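Local coordinates for protein ParA (Salmonella enterica subsp. enterica serovar Newport str. SL317, PDB 3EZF) that probably acts as a P-loop ATPase in plasmid partition and, with ADP, as a DNA-binding transcriptional regulator of the P1 and P7 ParA type, at residues Gln179-Asn184 against Ser217-Leu222; Leu150-Asp155 against Arg238-Arg243; Lys192-Pro197 against Asp204-Ser209; Asn231-Leu236 against Leu298-Glu303. One frame throughout, in Å; residues are numbered along the deposited sequence.

Contact 1: Gln179-Asn184 against Ser217-Leu222; sequences QAMLNN and SQWREL. Unlike the reference sequence in segment 179-184: Asn184 (reference Asp). Unlike the reference sequence in segment 217-222: Arg220 (reference Glu), Glu221 (reference Asp).
The indole of Trp219 meets two side chains from the last turn of helix 177-182, one over a face of its six-membered ring and one at its edge. Leu182 takes the face: its CD2 sits 4.2 Å from the ring centroid and 29° off the ring normal, an off-centre CH-pi contact, while its CG stands obliquely 3.7 Å from Trp219 CZ3. Met181 comes to the edge, with CB near the ring plane and 4.1 Å from Trp219 CH2. Its SD makes an oblique Met-aromatic contact, 5.2 Å from the same centroid. Trp219 opens helix 219-226, so within the P-loop NTPase domain the contact joins two helices about one indole. Trp219 holds CG anti to its own N (chi1 -170°), which carries the six-membered ring out to Leu182 and Met181. Its NE1 donates to Gln232 O, outside the two segments. Beside the ring, Leu182 CD1 packs 3.9 Å from Leu222 CD1, the leucine side chains nearly perpendicular.

Contact 2: Leu150-Asp155 against Arg238-Arg243; sequences LVIDLD and RNIIDR. Unlike the reference sequence in segment 238-243: Arg238 (reference Lys), Asn239 (reference Lys), Asp242 (reference Glu).
Strand 149-153, an inner strand of the six-stranded parallel sheet of the P-loop NTPase domain, here packs against helix 235-241. Ile152 carries the sheet side of the contact. Its CD1 lies 4.0 Å from Ile240 CG2 and 4.2 Å from Ile241 CG1, so a single terminal methyl meets two successive residues of the helix. With chi1 at -68°, Ile152 CG1 is anti to the carbonyl carbon, and a nearly extended chi2 carries CD1 out from the strand to the helix. Ile152 and Ile240 run alongside each other, pointing opposite ways, whereas Ile241 is met at a slant. Ile240 also touches Met181 and Ile206, so it bridges helix 177-182 and strand 203-206. Just beyond Ile152, toward the C-terminal side, the chain folds into an Asx turn: Asp153 OD1 accepts from Asp155 N at 3.2 Å, the donor standing 45° out of the carboxylate plane. The Asp-Leu-Asp run there is consistent with the A' motif of ParA-type ATPases, and Asp153 OD2 is hydrogen-bonded to Thr161 OG1. No hydrogen bond crosses between strand and helix; the three touching residues are buried and aliphatic, which implies cohesion by nondirectional apolar burial, with the strand's backbone polarity met by neighbouring strands.

Contact 3: Lys192-Pro197 against Asp204-Ser209; sequences KEVIRP and DVIPAS
Arg196 and Val205 form a single antiparallel bridge of the hydrogen-bonded kind, their CA atoms 5.2 Å apart. Arg196 N donates to Val205 O at 2.8 Å, with an N-H...O angle of 159°, and Val205 N returns a bond of 2.8 Å to Arg196 O at 169°, using the backbone N and O of both residues. On the strand's other edge, Asp204 and Ile206 make backbone bonds to strand 149-153. The arginine side chain, bent at chi2 and chi3, turns back on its own segment: NH2 donates to Glu193 O at 2.6 Å, from well above the carbonyl plane, and NE adds a weak bond to this oxygen near the end of helix 187-194. Asp204 OD2 has a weak hydrogen bond with Tyr248 OH. Further along, Ala208 N bonds to Thr161 OG1, Ser209 N to Asp212 OD2, and Ser209 OG caps Asp211 N. Ile195 CD1 lies 3.4 Å from Ile206 CG1, and Val194 CG1 4.3 Å from Ile206 CG2; Ile195 CG2 meets the aliphatic root of Asp204. Strand 203-206 is outermost in the sheet within this chain. The bridge therefore implies that the segment leaving the helix satisfies part of an edge strand's polar groups, and Ile195 and Ile206, both buried, pack beside it.

Contact 4: Asn231-Leu236 against Leu298-Glu303; sequences NQYEIL and LEQLEE. Unlike the reference sequence in segment 231-236: Asn231 (reference Lys), Gln232 (reference Pro), Tyr233 (reference Ser), Ile235 (reference Val).
Tyr233 and Leu301 make the apolar contact: Leu301 CD2 lies 3.5 Å from Tyr233 CB and 3.9 Å from Tyr233 CG, so the methyl reaches the root of the tyrosine side chain and lies oblique to its ring. A chi1 of -72° sets Leu301 CG anti to the carbonyl carbon; the extended chi2 belongs to CD1, and the other branch, CD2, does the touching. One ring face of Tyr233 is covered from within its own segment, where Gln232 CG sits 3.5 Å above the plane, over the centre. Polar contact across the segments is slight. Gln300, extended beyond CG, brings NE2 to 4.2 Å from Tyr233 OH, with ring and amide planes 54° apart; that spacing supports van der Waals proximity and is too long for a hydrogen bond. Backbone bonds act inside each partner: Glu234 N, at the N-cap position of helix 235-241, donates to Asn231 O at 3.0 Å, and Glu299 O accepts from Glu303 N near the end of helix 294-303. Leu264 touches Tyr233, Gln300 and Leu301. The loop before helix 235-241 thus meets helix 294-303, with helix 261-267 beside them, among the helices flanking the parallel sheet of the P-loop NTPase fold.

All four contacts lie in the AAA-type P-loop NTPase domain. Contacts 2 and 3 share its parallel beta-sheet: their centres are about 10 Å apart, and strands 149-153 and 203-206 are neighbours joined by backbone bonds. Contact 1 lies about 13 Å from contact 2, centre to centre, where Met181 and Ala180 touch Ile240. Contact 4 lies about 14 Å from contact 1, between centres, linked through Gln232 and Trp219, and shares helix 235-241 with contact 2. Along the chain contact 2 encloses contact 1, which encloses contact 3; contacts 2 and 4 alternate their segments. The arrangement thus ties sheet edge, covering helices and outlying helix 294-303 into one domain.

Contact 1: Gln179-Asn184 against Ser217-Leu222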
loop_
_atom_site.group_PDB
_atom_site.type_symbol
_atom_site.label_atom_id
_atom_site.label_comp_id
_atom_site.label_asym_id
_atom_site.label_seq_id
_atom_site.Cartn_x
_atom_site.Cartn_y
_atom_site.Cartn_z
ATOM N N GLN A 179 8.435 -11.944 13.882
ATOM C CA GLN A 179 8.548 -13.224 14.558
ATOM C C GLN A 179 9.929 -13.394 15.197
ATOM O O GLN A 179 10.025 -13.792 16.363
ATOM C CB GLN A 179 8.266 -14.349 13.567
ATOM C CG GLN A 179 6.832 -14.347 13.028
ATOM C CD GLN A 179 6.658 -15.205 11.773
ATOM O OE1 GLN A 179 5.604 -15.174 11.130
ATOM N NE2 GLN A 179 7.693 -15.969 11.419
ATOM N N ALA A 180 10.991 -13.079 14.456
ATOM C CA ALA A 180 12.346 -13.203 14.987
ATOM C C ALA A 180 12.517 -12.404 16.270
ATOM O O ALA A 180 13.181 -12.851 17.207
ATOM C CB ALA A 180 13.343 -12.757 13.972
ATOM N N MET A 181 11.907 -11.228 16.334
ATOM C CA MET A 181 12.020 -10.396 17.529
ATOM C C MET A 181 11.387 -11.059 18.743
ATOM O O MET A 181 11.886 -10.962 19.855
ATOM C CB MET A 181 11.333 -9.058 17.305
ATOM C CG MET A 181 11.913 -8.222 16.195
ATOM S SD MET A 181 10.802 -6.791 15.787
ATOM C CE MET A 181 11.261 -5.721 17.077
ATOM N N LEU A 182 10.264 -11.720 18.523
ATOM C CA LEU A 182 9.551 -12.374 19.612
ATOM C C LEU A 182 10.204 -13.679 20.074
ATOM O O LEU A 182 10.059 -14.071 21.235
ATOM C CB LEU A 182 8.092 -12.629 19.204
ATOM C CG LEU A 182 7.206 -11.382 19.056
ATOM C CD1 LEU A 182 5.805 -11.770 18.556
ATOM C CD2 LEU A 182 7.121 -10.678 20.403
ATOM N N ASN A 183 10.947 -14.333 19.183
ATOM C CA ASN A 183 11.578 -15.602 19.527
ATOM C C ASN A 183 12.933 -15.521 20.218
ATOM O O ASN A 183 13.621 -16.535 20.342
ATOM C CB ASN A 183 11.703 -16.482 18.287
ATOM C CG ASN A 183 10.379 -16.711 17.612
ATOM O OD1 ASN A 183 9.360 -16.878 18.274
ATOM N ND2 ASN A 183 10.385 -16.732 16.285
ATOM N N ASN A 184 13.318 -14.337 20.677
ATOM C CA ASN A 184 14.598 -14.179 21.360
ATOM C C ASN A 184 15.690 -15.093 20.757
ATOM O O ASN A 184 16.341 -15.852 21.479
ATOM C CB ASN A 184 14.415 -14.502 22.840
ATOM C CG ASN A 184 15.464 -13.860 23.712
ATOM O OD1 ASN A 184 16.537 -13.499 23.246
ATOM N ND2 ASN A 184 15.160 -13.720 24.995
ATOM N N SER A 217 -1.159 -6.028 15.847
ATOM C CA SER A 217 -2.431 -5.790 16.516
ATOM C C SER A 217 -2.509 -6.363 17.920
ATOM O O SER A 217 -3.473 -6.103 18.639
ATOM C CB SER A 217 -3.571 -6.384 15.691
ATOM O OG SER A 217 -3.541 -5.892 14.363
ATOM N N GLN A 218 -1.495 -7.125 18.314
ATOM C CA GLN A 218 -1.482 -7.763 19.612
ATOM C C GLN A 218 -0.078 -7.743 20.194
ATOM O O GLN A 218 0.246 -8.495 21.115
ATOM C CB GLN A 218 -1.982 -9.189 19.425
ATOM C CG GLN A 218 -2.119 -10.017 20.675
ATOM C CD GLN A 218 -2.780 -11.352 20.374
ATOM O OE1 GLN A 218 -2.472 -12.001 19.357
ATOM N NE2 GLN A 218 -3.697 -11.774 21.252
ATOM N N TRP A 219 0.747 -6.847 19.665
ATOM C CA TRP A 219 2.131 -6.715 20.092
ATOM C C TRP A 219 2.392 -6.685 21.598
ATOM O O TRP A 219 3.063 -7.583 22.115
ATOM C CB TRP A 219 2.779 -5.486 19.432
ATOM C CG TRP A 219 4.281 -5.428 19.647
ATOM C CD1 TRP A 219 4.953 -4.591 20.492
ATOM C CD2 TRP A 219 5.276 -6.285 19.060
ATOM N NE1 TRP A 219 6.296 -4.870 20.468
ATOM C CE2 TRP A 219 6.525 -5.901 19.594
ATOM C CE3 TRP A 219 5.235 -7.334 18.131
ATOM C CZ2 TRP A 219 7.723 -6.535 19.242
ATOM C CZ3 TRP A 219 6.420 -7.966 17.778
ATOM C CH2 TRP A 219 7.651 -7.559 18.331
ATOM N N ARG A 220 1.877 -5.680 22.309
ATOM C CA ARG A 220 2.140 -5.590 23.756
ATOM C C ARG A 220 1.859 -6.874 24.496
ATOM O O ARG A 220 2.667 -7.389 25.249
ATOM C CB ARG A 220 1.339 -4.465 24.423
ATOM C CG ARG A 220 1.660 -4.350 25.910
ATOM C CD ARG A 220 1.358 -2.983 26.494
ATOM N NE ARG A 220 -0.020 -2.848 26.966
ATOM C CZ ARG A 220 -0.554 -3.540 27.975
ATOM N NH1 ARG A 220 0.176 -4.435 28.632
ATOM N NH2 ARG A 220 -1.821 -3.329 28.335
ATOM N N GLU A 221 0.659 -7.356 24.276
ATOM C CA GLU A 221 0.157 -8.587 24.829
ATOM C C GLU A 221 1.225 -9.741 24.691
ATOM O O GLU A 221 1.589 -10.438 25.665
ATOM C CB GLU A 221 -1.130 -8.882 24.013
ATOM C CG GLU A 221 -2.565 -8.227 24.515
ATOM C CD GLU A 221 -2.886 -6.702 23.981
ATOM O OE1 GLU A 221 -2.109 -5.696 23.655
ATOM O OE2 GLU A 221 -4.101 -6.520 23.951
ATOM N N LEU A 222 1.673 -9.959 23.449
ATOM C CA LEU A 222 2.669 -10.995 23.116
ATOM C C LEU A 222 4.026 -10.745 23.762
ATOM O O LEU A 222 4.720 -11.686 24.141
ATOM C CB LEU A 222 2.890 -11.083 21.603
ATOM C CG LEU A 222 1.774 -11.738 20.800
ATOM C CD1 LEU A 222 1.999 -11.534 19.311
ATOM C CD2 LEU A 222 1.717 -13.209 21.142
#

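Contact 2: Leu150-Asp155 against Arg238-Arg243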
loop_
_atom_site.group_PDB
_atom_site.type_symbol
_atom_site.label_atom_id
_atom_site.label_comp_id
_atom_site.label_asym_id
_atom_site.label_seq_id
_atom_site.Cartn_x
_atom_site.Cartn_y
_atom_site.Cartn_z
ATOM N N LEU A 150 21.983 -4.618 5.242
ATOM C CA LEU A 150 20.864 -5.440 5.691
ATOM C C LEU A 150 19.548 -4.677 5.586
ATOM O O LEU A 150 19.454 -3.508 5.992
ATOM C CB LEU A 150 21.060 -5.878 7.137
ATOM C CG LEU A 150 20.003 -6.866 7.645
ATOM C CD1 LEU A 150 20.232 -8.217 6.997
ATOM C CD2 LEU A 150 20.091 -6.987 9.167
ATOM N N VAL A 151 18.528 -5.334 5.044
ATOM C CA VAL A 151 17.234 -4.683 4.910
ATOM C C VAL A 151 16.181 -5.432 5.690
ATOM O O VAL A 151 15.584 -6.372 5.186
ATOM C CB VAL A 151 16.766 -4.598 3.438
ATOM C CG1 VAL A 151 15.380 -3.962 3.385
ATOM C CG2 VAL A 151 17.737 -3.767 2.608
ATOM N N ILE A 152 15.958 -5.016 6.925
ATOM C CA ILE A 152 14.959 -5.642 7.779
ATOM C C ILE A 152 13.580 -5.121 7.398
ATOM O O ILE A 152 13.267 -3.950 7.586
ATOM C CB ILE A 152 15.225 -5.329 9.270
ATOM C CG1 ILE A 152 16.504 -6.034 9.726
ATOM C CG2 ILE A 152 14.020 -5.735 10.105
ATOM C CD1 ILE A 152 17.228 -5.343 10.850
ATOM N N ASP A 153 12.762 -6.016 6.872
ATOM C CA ASP A 153 11.407 -5.695 6.427
ATOM C C ASP A 153 10.394 -5.825 7.558
ATOM O O ASP A 153 10.067 -6.940 7.974
ATOM C CB ASP A 153 11.016 -6.642 5.292
ATOM C CG ASP A 153 9.769 -6.211 4.565
ATOM O OD1 ASP A 153 9.252 -5.109 4.847
ATOM O OD2 ASP A 153 9.318 -6.985 3.693
ATOM N N LEU A 154 9.908 -4.689 8.061
ATOM C CA LEU A 154 8.922 -4.684 9.137
ATOM C C LEU A 154 7.580 -4.162 8.603
ATOM O O LEU A 154 6.674 -3.796 9.362
ATOM C CB LEU A 154 9.397 -3.801 10.291
ATOM C CG LEU A 154 9.815 -4.486 11.590
ATOM C CD1 LEU A 154 8.837 -5.586 11.920
ATOM C CD2 LEU A 154 11.183 -5.083 11.419
ATOM N N ASP A 155 7.482 -4.104 7.279
ATOM C CA ASP A 155 6.266 -3.664 6.612
ATOM C C ASP A 155 5.366 -4.878 6.431
ATOM O O ASP A 155 5.776 -5.889 5.852
ATOM C CB ASP A 155 6.599 -3.074 5.252
ATOM C CG ASP A 155 5.373 -2.706 4.465
ATOM O OD1 ASP A 155 5.524 -2.215 3.316
ATOM O OD2 ASP A 155 4.257 -2.909 4.990
ATOM N N ARG A 238 17.449 -4.909 20.525
ATOM C CA ARG A 238 18.024 -5.961 21.335
ATOM C C ARG A 238 17.993 -7.378 20.779
ATOM O O ARG A 238 18.948 -8.120 20.953
ATOM C CB ARG A 238 17.354 -5.970 22.707
ATOM C CG ARG A 238 18.282 -6.418 23.815
ATOM C CD ARG A 238 17.531 -7.102 24.950
ATOM N NE ARG A 238 17.027 -8.418 24.557
ATOM C CZ ARG A 238 17.034 -9.483 25.355
ATOM N NH1 ARG A 238 17.519 -9.381 26.590
ATOM N NH2 ARG A 238 16.566 -10.651 24.920
ATOM N N ASN A 239 16.912 -7.764 20.111
ATOM C CA ASN A 239 16.793 -9.132 19.623
ATOM C C ASN A 239 17.226 -9.417 18.189
ATOM O O ASN A 239 17.313 -10.576 17.789
ATOM C CB ASN A 239 15.357 -9.628 19.862
ATOM C CG ASN A 239 15.012 -9.724 21.340
ATOM O OD1 ASN A 239 13.867 -9.973 21.705
ATOM N ND2 ASN A 239 16.008 -9.528 22.196
ATOM N N ILE A 240 17.490 -8.375 17.413
ATOM C CA ILE A 240 17.946 -8.586 16.046
ATOM C C ILE A 240 19.178 -7.753 15.728
ATOM O O ILE A 240 20.256 -8.298 15.499
ATOM C CB ILE A 240 16.840 -8.266 14.988
ATOM C CG1 ILE A 240 15.707 -9.305 15.086
ATOM C CG2 ILE A 240 17.461 -8.265 13.572
ATOM C CD1 ILE A 240 14.565 -9.107 14.122
ATOM N N ILE A 241 19.005 -6.432 15.742
ATOM C CA ILE A 241 20.066 -5.477 15.421
ATOM C C ILE A 241 21.341 -5.658 16.213
ATOM O O ILE A 241 22.401 -5.865 15.625
ATOM C CB ILE A 241 19.565 -4.004 15.562
ATOM C CG1 ILE A 241 18.673 -3.655 14.360
ATOM C CG2 ILE A 241 20.740 -3.036 15.622
ATOM C CD1 ILE A 241 18.039 -2.292 14.423
ATOM N N ASP A 242 21.260 -5.583 17.535
ATOM C CA ASP A 242 22.462 -5.760 18.346
ATOM C C ASP A 242 23.023 -7.178 18.223
ATOM O O ASP A 242 24.198 -7.398 18.478
ATOM C CB ASP A 242 22.195 -5.430 19.822
ATOM C CG ASP A 242 22.557 -3.990 20.176
ATOM O OD1 ASP A 242 23.233 -3.332 19.356
ATOM O OD2 ASP A 242 22.185 -3.514 21.274
ATOM N N ARG A 243 22.201 -8.138 17.810
ATOM C CA ARG A 243 22.679 -9.510 17.681
ATOM C C ARG A 243 23.404 -9.787 16.354
ATOM O O ARG A 243 24.024 -10.842 16.186
ATOM C CB ARG A 243 21.519 -10.499 17.862
ATOM C CG ARG A 243 20.730 -10.292 19.146
ATOM C CD ARG A 243 20.482 -11.587 19.887
ATOM N NE ARG A 243 21.275 -11.656 21.115
ATOM C CZ ARG A 243 20.917 -11.147 22.296
ATOM N NH1 ARG A 243 19.754 -10.517 22.443
ATOM N NH2 ARG A 243 21.740 -11.267 23.339
#

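Contact 3: Lys192-Pro197 against Asp204-Ser209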
loop_
_atom_site.group_PDB
_atom_site.type_symbol
_atom_site.label_atom_id
_atom_site.label_comp_id
_atom_site.label_asym_id
_atom_site.label_seq_id
_atom_site.Cartn_x
_atom_site.Cartn_y
_atom_site.Cartn_z
ATOM N N LYS A 192 22.478 -17.931 9.881
ATOM C CA LYS A 192 22.304 -19.051 8.956
ATOM C C LYS A 192 20.872 -19.508 8.721
ATOM O O LYS A 192 20.646 -20.447 7.965
ATOM C CB LYS A 192 23.130 -20.257 9.428
ATOM C CG LYS A 192 24.574 -19.945 9.804
ATOM C CD LYS A 192 24.697 -19.397 11.222
ATOM C CE LYS A 192 26.169 -19.282 11.635
ATOM N NZ LYS A 192 26.384 -18.732 13.016
ATOM N N GLU A 193 19.903 -18.857 9.354
ATOM C CA GLU A 193 18.517 -19.273 9.184
ATOM C C GLU A 193 17.520 -18.161 8.899
ATOM O O GLU A 193 16.723 -18.271 7.970
ATOM C CB GLU A 193 18.049 -20.089 10.402
ATOM C CG GLU A 193 18.699 -21.466 10.522
ATOM C CD GLU A 193 18.087 -22.329 11.611
ATOM O OE1 GLU A 193 16.868 -22.554 11.565
ATOM O OE2 GLU A 193 18.818 -22.791 12.508
ATOM N N VAL A 194 17.553 -17.086 9.682
ATOM C CA VAL A 194 16.600 -15.989 9.476
ATOM C C VAL A 194 16.937 -15.002 8.345
ATOM O O VAL A 194 16.090 -14.725 7.497
ATOM C CB VAL A 194 16.388 -15.215 10.785
ATOM C CG1 VAL A 194 15.357 -14.107 10.574
ATOM C CG2 VAL A 194 15.938 -16.178 11.872
ATOM N N ILE A 195 18.161 -14.476 8.330
ATOM C CA ILE A 195 18.598 -13.542 7.285
ATOM C C ILE A 195 18.544 -14.282 5.933
ATOM O O ILE A 195 18.989 -15.419 5.832
ATOM C CB ILE A 195 20.084 -13.080 7.516
ATOM C CG1 ILE A 195 20.316 -12.586 8.956
ATOM C CG2 ILE A 195 20.444 -11.996 6.526
ATOM C CD1 ILE A 195 19.686 -11.274 9.302
ATOM N N ARG A 196 17.996 -13.660 4.898
ATOM C CA ARG A 196 17.940 -14.310 3.578
ATOM C C ARG A 196 18.775 -13.542 2.553
ATOM O O ARG A 196 18.769 -12.312 2.536
ATOM C CB ARG A 196 16.492 -14.395 3.060
ATOM C CG ARG A 196 15.607 -15.438 3.727
ATOM C CD ARG A 196 16.111 -16.845 3.475
ATOM N NE ARG A 196 16.657 -17.457 4.684
ATOM C CZ ARG A 196 17.479 -18.501 4.672
ATOM N NH1 ARG A 196 17.846 -19.033 3.510
ATOM N NH2 ARG A 196 17.927 -19.013 5.812
ATOM N N PRO A 197 19.507 -14.258 1.684
ATOM C CA PRO A 197 20.335 -13.614 0.663
ATOM C C PRO A 197 19.451 -13.151 -0.485
ATOM O O PRO A 197 18.310 -13.598 -0.606
ATOM C CB PRO A 197 21.266 -14.730 0.237
ATOM C CG PRO A 197 20.366 -15.896 0.278
ATOM C CD PRO A 197 19.685 -15.715 1.627
ATOM N N ASP A 204 21.656 -8.363 2.229
ATOM C CA ASP A 204 20.774 -9.394 2.808
ATOM C C ASP A 204 19.449 -8.816 3.276
ATOM O O ASP A 204 19.357 -7.621 3.545
ATOM C CB ASP A 204 21.453 -10.064 4.000
ATOM C CG ASP A 204 22.696 -10.838 3.608
ATOM O OD1 ASP A 204 22.562 -11.975 3.130
ATOM O OD2 ASP A 204 23.811 -10.312 3.772
ATOM N N VAL A 205 18.426 -9.658 3.401
ATOM C CA VAL A 205 17.107 -9.175 3.818
ATOM C C VAL A 205 16.424 -10.069 4.840
ATOM O O VAL A 205 16.520 -11.291 4.736
ATOM C CB VAL A 205 16.138 -9.049 2.604
ATOM C CG1 VAL A 205 14.824 -8.430 3.053
ATOM C CG2 VAL A 205 16.767 -8.201 1.500
ATOM N N ILE A 206 15.765 -9.460 5.835
ATOM C CA ILE A 206 14.999 -10.211 6.839
ATOM C C ILE A 206 13.571 -9.971 6.388
ATOM O O ILE A 206 13.035 -8.883 6.565
ATOM C CB ILE A 206 15.143 -9.672 8.275
ATOM C CG1 ILE A 206 16.487 -10.084 8.876
ATOM C CG2 ILE A 206 14.054 -10.253 9.148
ATOM C CD1 ILE A 206 16.646 -9.708 10.365
ATOM N N PRO A 207 12.932 -10.995 5.805
ATOM C CA PRO A 207 11.560 -10.953 5.286
ATOM C C PRO A 207 10.410 -10.569 6.229
ATOM O O PRO A 207 10.532 -10.609 7.460
ATOM C CB PRO A 207 11.393 -12.352 4.675
ATOM C CG PRO A 207 12.219 -13.217 5.606
ATOM C CD PRO A 207 13.461 -12.376 5.793
ATOM N N ALA A 208 9.297 -10.184 5.606
ATOM C CA ALA A 208 8.074 -9.797 6.297
ATOM C C ALA A 208 6.936 -10.695 5.789
ATOM O O ALA A 208 7.121 -11.495 4.865
ATOM C CB ALA A 208 7.746 -8.329 6.014
ATOM N N SER A 209 5.761 -10.556 6.390
ATOM C CA SER A 209 4.610 -11.344 5.986
ATOM C C SER A 209 3.341 -10.541 6.166
ATOM O O SER A 209 3.354 -9.487 6.801
ATOM C CB SER A 209 4.507 -12.608 6.822
ATOM O OG SER A 209 3.294 -13.277 6.533
#

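Contact 4: Asn231-Leu236 against Leu298-Glu303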
loop_
_atom_site.group_PDB
_atom_site.type_symbol
_atom_site.label_atom_id
_atom_site.label_comp_id
_atom_site.label_asym_id
_atom_site.label_seq_id
_atom_site.Cartn_x
_atom_site.Cartn_y
_atom_site.Cartn_z
ATOM N N ASN A 231 10.850 -4.355 27.254
ATOM C CA ASN A 231 10.261 -3.099 26.799
ATOM C C ASN A 231 9.813 -3.281 25.356
ATOM O O ASN A 231 10.634 -3.478 24.471
ATOM C CB ASN A 231 11.292 -1.979 26.876
ATOM C CG ASN A 231 10.728 -0.646 26.442
ATOM O OD1 ASN A 231 10.845 0.352 27.153
ATOM N ND2 ASN A 231 10.108 -0.619 25.266
ATOM N N GLN A 232 8.515 -3.188 25.115
ATOM C CA GLN A 232 7.982 -3.402 23.779
ATOM C C GLN A 232 8.578 -2.578 22.663
ATOM O O GLN A 232 8.429 -2.935 21.505
ATOM C CB GLN A 232 6.471 -3.187 23.767
ATOM C CG GLN A 232 6.067 -1.769 24.069
ATOM C CD GLN A 232 4.583 -1.583 24.041
ATOM O OE1 GLN A 232 4.061 -0.704 24.722
ATOM N NE2 GLN A 232 3.884 -2.402 23.247
ATOM N N TYR A 233 9.244 -1.480 22.992
ATOM C CA TYR A 233 9.805 -0.624 21.947
ATOM C C TYR A 233 11.323 -0.682 21.813
ATOM O O TYR A 233 11.921 0.135 21.122
ATOM C CB TYR A 233 9.337 0.832 22.156
ATOM C CG TYR A 233 7.825 0.991 22.106
ATOM C CD1 TYR A 233 7.151 1.776 23.047
ATOM C CD2 TYR A 233 7.064 0.341 21.125
ATOM C CE1 TYR A 233 5.764 1.906 23.011
ATOM C CE2 TYR A 233 5.674 0.467 21.080
ATOM C CZ TYR A 233 5.030 1.250 22.026
ATOM O OH TYR A 233 3.655 1.369 21.987
ATOM N N GLU A 234 11.949 -1.655 22.464
ATOM C CA GLU A 234 13.393 -1.803 22.387
ATOM C C GLU A 234 13.751 -3.192 21.893
ATOM O O GLU A 234 14.931 -3.537 21.825
ATOM C CB GLU A 234 14.044 -1.587 23.751
ATOM C CG GLU A 234 13.770 -0.239 24.390
ATOM C CD GLU A 234 14.539 -0.029 25.702
ATOM O OE1 GLU A 234 15.032 -1.020 26.281
ATOM O OE2 GLU A 234 14.647 1.130 26.165
ATOM N N ILE A 235 12.742 -3.992 21.551
ATOM C CA ILE A 235 12.991 -5.351 21.076
ATOM C C ILE A 235 13.834 -5.389 19.806
ATOM O O ILE A 235 14.794 -6.142 19.730
ATOM C CB ILE A 235 11.687 -6.123 20.786
ATOM C CG1 ILE A 235 10.672 -5.929 21.915
ATOM C CG2 ILE A 235 12.013 -7.598 20.631
ATOM C CD1 ILE A 235 11.201 -6.292 23.287
ATOM N N LEU A 236 13.474 -4.575 18.815
ATOM C CA LEU A 236 14.206 -4.530 17.541
ATOM C C LEU A 236 15.712 -4.331 17.739
ATOM O O LEU A 236 16.504 -4.996 17.100
ATOM C CB LEU A 236 13.658 -3.407 16.632
ATOM C CG LEU A 236 13.824 -3.495 15.102
ATOM C CD1 LEU A 236 13.731 -2.101 14.525
ATOM C CD2 LEU A 236 15.140 -4.102 14.710
ATOM N N LEU A 298 8.107 10.039 18.809
ATOM C CA LEU A 298 9.331 10.056 19.604
ATOM C C LEU A 298 9.052 10.303 21.079
ATOM O O LEU A 298 9.874 9.982 21.931
ATOM C CB LEU A 298 10.299 11.118 19.082
ATOM C CG LEU A 298 10.999 10.835 17.749
ATOM C CD1 LEU A 298 11.796 12.052 17.317
ATOM C CD2 LEU A 298 11.922 9.645 17.903
ATOM N N GLU A 299 7.891 10.870 21.388
ATOM C CA GLU A 299 7.563 11.124 22.781
ATOM C C GLU A 299 7.118 9.842 23.482
ATOM O O GLU A 299 7.557 9.562 24.600
ATOM C CB GLU A 299 6.491 12.211 22.901
ATOM C CG GLU A 299 7.061 13.614 23.036
ATOM C CD GLU A 299 5.997 14.648 23.383
ATOM O OE1 GLU A 299 6.360 15.828 23.617
ATOM O OE2 GLU A 299 4.798 14.281 23.423
ATOM N N GLN A 300 6.261 9.058 22.829
ATOM C CA GLN A 300 5.802 7.805 23.426
ATOM C C GLN A 300 7.016 6.983 23.841
ATOM O O GLN A 300 7.021 6.365 24.904
ATOM C CB GLN A 300 4.971 6.996 22.439
ATOM C CG GLN A 300 3.738 7.693 21.943
ATOM C CD GLN A 300 2.823 6.744 21.203
ATOM O OE1 GLN A 300 1.860 7.160 20.555
ATOM N NE2 GLN A 300 3.114 5.452 21.303
ATOM N N LEU A 301 8.043 6.981 22.998
ATOM C CA LEU A 301 9.256 6.247 23.288
ATOM C C LEU A 301 9.887 6.781 24.559
ATOM O O LEU A 301 10.697 6.101 25.181
ATOM C CB LEU A 301 10.245 6.375 22.135
ATOM C CG LEU A 301 9.917 5.616 20.859
ATOM C CD1 LEU A 301 10.930 5.972 19.790
ATOM C CD2 LEU A 301 9.940 4.124 21.142
ATOM N N GLU A 302 9.532 8.004 24.940
ATOM C CA GLU A 302 10.081 8.583 26.160
ATOM C C GLU A 302 9.313 8.073 27.381
ATOM O O GLU A 302 9.911 7.743 28.412
ATOM C CB GLU A 302 10.013 10.106 26.116
ATOM C CG GLU A 302 10.870 10.774 25.049
ATOM C CD GLU A 302 10.810 12.289 25.159
ATOM O OE1 GLU A 302 11.385 12.988 24.302
ATOM O OE2 GLU A 302 10.179 12.787 26.119
ATOM N N GLU A 303 7.989 8.001 27.263
ATOM C CA GLU A 303 7.153 7.526 28.369
ATOM C C GLU A 303 7.349 6.048 28.664
ATOM O O GLU A 303 7.161 5.609 29.800
ATOM C CB GLU A 303 5.670 7.770 28.076
ATOM C CG GLU A 303 5.308 9.225 27.864
ATOM C CD GLU A 303 3.869 9.389 27.454
ATOM O OE1 GLU A 303 2.982 9.186 28.316
ATOM O OE2 GLU A 303 3.631 9.706 26.266
#